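Local coordinates for superoxide dismutase (Clostridium difficile, PDB 3TJT), which probably protects the cell from superoxide by converting it to hydrogen peroxide and dioxygen at a metal site that here holds iron, at residues 22-25 and 26-30. Sequence-based numbering, arbitrary orientation.
Sequences IDKE and TMKLH. With FE (Fe (III) ion), chain B.
Asp-23 caps the N-terminus of helix 24-46 by turning its carboxylate back onto Thr-26. One oxygen does the work. Asp-23 OD2 accepts from Thr-26 OG1 at 2.6 Å, on its syn side and somewhat out of the carboxylate plane. The same OD2 takes the backbone N of Thr-26 at 3.0 Å, from well above that plane. Both donors come from the same face. The Asp-23 carboxylate reaches them because its CG sits between the backbone N and the carbonyl carbon (chi1 51°). The bond from the amide N is the N-cap bond, and the bond from OG1 sets the direction of the threonine hydroxyl. OD2 is thus held by two donors of one residue.

The first helical turn follows directly. Met-27 N donates a hydrogen bond to Asp-23 O at 3.0 Å. The amides of Lys-28 and Leu-29 continue the pattern to the carbonyls of Lys-24 and Glu-25.

The inner side is tight. Ile-22 CG2 meets Met-27 SD at 3.5 Å, the two side chains crossing at about a right angle. Leu-11 and Leu-18 also touch Met-27, and Met-92 touches Ile-22.

The outer side is looser and open to solvent, with Glu-25 and Lys-28 exposed. Lys-24 and Lys-28 run side by side in the same direction, with CE of Lys-24 4.1 Å from CE of Lys-28. Tyr-15 offers Lys-28 a cation-pi contact.

About two turns beyond the cap, His-30 NE2 binds the iron at 2.2 Å, with His-85, Asp-167, His-171 and a water completing the site. The iron ties this helix of the alpha-hairpin domain to helix 72-90 through His-85 and to the end of strand 161-167 through Asp-167. Helix 174-177 packs against the capped turn through Leu-175, which touches Asp-23, Thr-26 and Leu-29, while Leu-29 also meets Asn-179 of the second subunit.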
ATOM      1  N   ILE A  22      10.550 -16.704   4.240  1.00 19.29           N
ATOM      2  CA  ILE A  22      10.797 -15.385   3.674  1.00 17.86           C
ATOM      3  C   ILE A  22      12.147 -15.424   2.981  1.00 22.77           C
ATOM      4  O   ILE A  22      13.143 -15.820   3.578  1.00 20.85           O
ATOM      5  CB  ILE A  22      10.792 -14.288   4.756  1.00 19.47           C
ATOM      6  CG1 ILE A  22       9.449 -14.303   5.492  1.00 18.65           C
ATOM      7  CG2 ILE A  22      11.068 -12.915   4.132  1.00 19.44           C
ATOM      8  CD1 ILE A  22       9.366 -13.298   6.643  1.00 21.88           C
ATOM      9  N   ASP A  23      12.181 -15.007   1.722  1.00 20.27           N
ATOM     10  CA  ASP A  23      13.408 -15.078   0.931  1.00 21.30           C
ATOM     11  C   ASP A  23      14.492 -14.089   1.358  1.00 20.15           C
ATOM     12  O   ASP A  23      14.211 -12.977   1.817  1.00 19.37           O
ATOM     13  CB  ASP A  23      13.078 -14.864  -0.545  1.00 19.88           C
ATOM     14  CG  ASP A  23      12.256 -13.621  -0.760  1.00 20.72           C
ATOM     15  OD1 ASP A  23      11.133 -13.564  -0.211  1.00 21.77           O
ATOM     16  OD2 ASP A  23      12.738 -12.708  -1.457  1.00 21.34           O
ATOM     17  N   LYS A  24      15.744 -14.498   1.176  1.00 18.89           N
ATOM     18  CA  LYS A  24      16.895 -13.670   1.510  1.00 19.67           C
ATOM     19  C   LYS A  24      16.899 -12.331   0.773  1.00 19.16           C
ATOM     20  O   LYS A  24      17.282 -11.307   1.329  1.00 18.21           O
ATOM     21  CB  LYS A  24      18.191 -14.435   1.187  1.00 23.27           C
ATOM     22  CG  LYS A  24      19.458 -13.636   1.422  1.00 33.82           C
ATOM     23  CD  LYS A  24      20.711 -14.389   0.941  1.00 32.27           C
ATOM     24  CE  LYS A  24      21.981 -13.622   1.304  1.00 40.78           C
ATOM     25  NZ  LYS A  24      23.225 -14.351   0.901  1.00 47.40           N
ATOM     26  N   GLU A  25      16.484 -12.340  -0.487  1.00 19.64           N
ATOM     27  CA  GLU A  25      16.495 -11.108  -1.265  1.00 19.62           C
ATOM     28  C   GLU A  25      15.555 -10.076  -0.635  1.00 18.09           C
ATOM     29  O   GLU A  25      15.879  -8.889  -0.544  1.00 18.11           O
ATOM     30  CB  GLU A  25      16.095 -11.400  -2.711  1.00 23.13           C
ATOM     31  CG  GLU A  25      17.111 -12.266  -3.472  1.00 31.32           C
ATOM     32  CD  GLU A  25      17.218 -13.722  -2.984  1.00 37.69           C
ATOM     33  OE1 GLU A  25      16.215 -14.296  -2.491  1.00 24.49           O
ATOM     34  OE2 GLU A  25      18.326 -14.301  -3.129  1.00 38.21           O
ATOM     35  N   THR A  26      14.402 -10.549  -0.193  1.00 16.34           N
ATOM     36  CA  THR A  26      13.431  -9.677   0.472  1.00 19.04           C
ATOM     37  C   THR A  26      13.940  -9.181   1.824  1.00 18.41           C
ATOM     38  O   THR A  26      13.774  -8.010   2.168  1.00 16.14           O
ATOM     39  CB  THR A  26      12.085 -10.386   0.616  1.00 17.06           C
ATOM     40  OG1 THR A  26      11.504 -10.543  -0.679  1.00 17.81           O
ATOM     41  CG2 THR A  26      11.129  -9.585   1.506  1.00 17.21           C
ATOM     42  N   MET A  27      14.584 -10.053   2.595  1.00 15.92           N
ATOM     43  CA  MET A  27      15.160  -9.593   3.860  1.00 17.20           C
ATOM     44  C   MET A  27      16.170  -8.470   3.639  1.00 17.83           C
ATOM     45  O   MET A  27      16.188  -7.488   4.380  1.00 17.65           O
ATOM     46  CB  MET A  27      15.802 -10.753   4.646  1.00 15.84           C
ATOM     47  CG  MET A  27      14.821 -11.849   5.060  1.00 19.01           C
ATOM     48  SD  MET A  27      13.448 -11.293   6.137  1.00 20.18           S
ATOM     49  CE  MET A  27      14.345 -10.511   7.472  1.00 18.93           C
ATOM     50  N   LYS A  28      17.007  -8.607   2.612  1.00 17.24           N
ATOM     51  CA  LYS A  28      17.982  -7.576   2.274  1.00 18.85           C
ATOM     52  C   LYS A  28      17.312  -6.250   1.902  1.00 19.10           C
ATOM     53  O   LYS A  28      17.674  -5.201   2.418  1.00 18.05           O
ATOM     54  CB  LYS A  28      18.894  -8.041   1.131  1.00 21.89           C
ATOM     55  CG  LYS A  28      19.882  -9.130   1.523  1.00 27.76           C
ATOM     56  CD  LYS A  28      21.283  -8.565   1.749  1.00 38.24           C
ATOM     57  CE  LYS A  28      22.262  -9.662   2.182  1.00 40.57           C
ATOM     58  NZ  LYS A  28      23.575  -9.112   2.640  1.00 45.57           N
ATOM     59  N   LEU A  29      16.331  -6.305   1.009  1.00 19.30           N
ATOM     60  CA  LEU A  29      15.651  -5.088   0.584  1.00 17.44           C
ATOM     61  C   LEU A  29      14.877  -4.491   1.745  1.00 15.80           C
ATOM     62  O   LEU A  29      14.934  -3.291   1.990  1.00 17.51           O
ATOM     63  CB  LEU A  29      14.680  -5.394  -0.557  1.00 17.33           C
ATOM     64  CG  LEU A  29      15.310  -5.701  -1.919  1.00 19.32           C
ATOM     65  CD1 LEU A  29      14.312  -6.429  -2.797  1.00 22.39           C
ATOM     66  CD2 LEU A  29      15.809  -4.442  -2.592  1.00 21.97           C
ATOM     67  N   HIS A  30      14.144  -5.338   2.447  1.00 16.11           N
ATOM     68  CA  HIS A  30      13.242  -4.874   3.501  1.00 15.51           C
ATOM     69  C   HIS A  30      14.043  -4.164   4.594  1.00 19.71           C
ATOM     70  O   HIS A  30      13.670  -3.083   5.057  1.00 17.76           O
ATOM     71  CB  HIS A  30      12.478  -6.068   4.070  1.00 17.17           C
ATOM     72  CG  HIS A  30      11.171  -5.706   4.705  1.00 15.80           C
ATOM     73  ND1 HIS A  30      10.359  -6.645   5.302  1.00 14.80           N
ATOM     74  CD2 HIS A  30      10.522  -4.521   4.811  1.00 18.38           C
ATOM     75  CE1 HIS A  30       9.271  -6.054   5.763  1.00 17.83           C
ATOM     76  NE2 HIS A  30       9.348  -4.767   5.481  1.00 16.08           N
TER
HETATM   77 FE    FE B   1       7.832  -3.233   5.459  1.00 25.18          FE
HETATM   78  O   HOH W   1       6.066  -1.904   5.764  1.00 16.43           O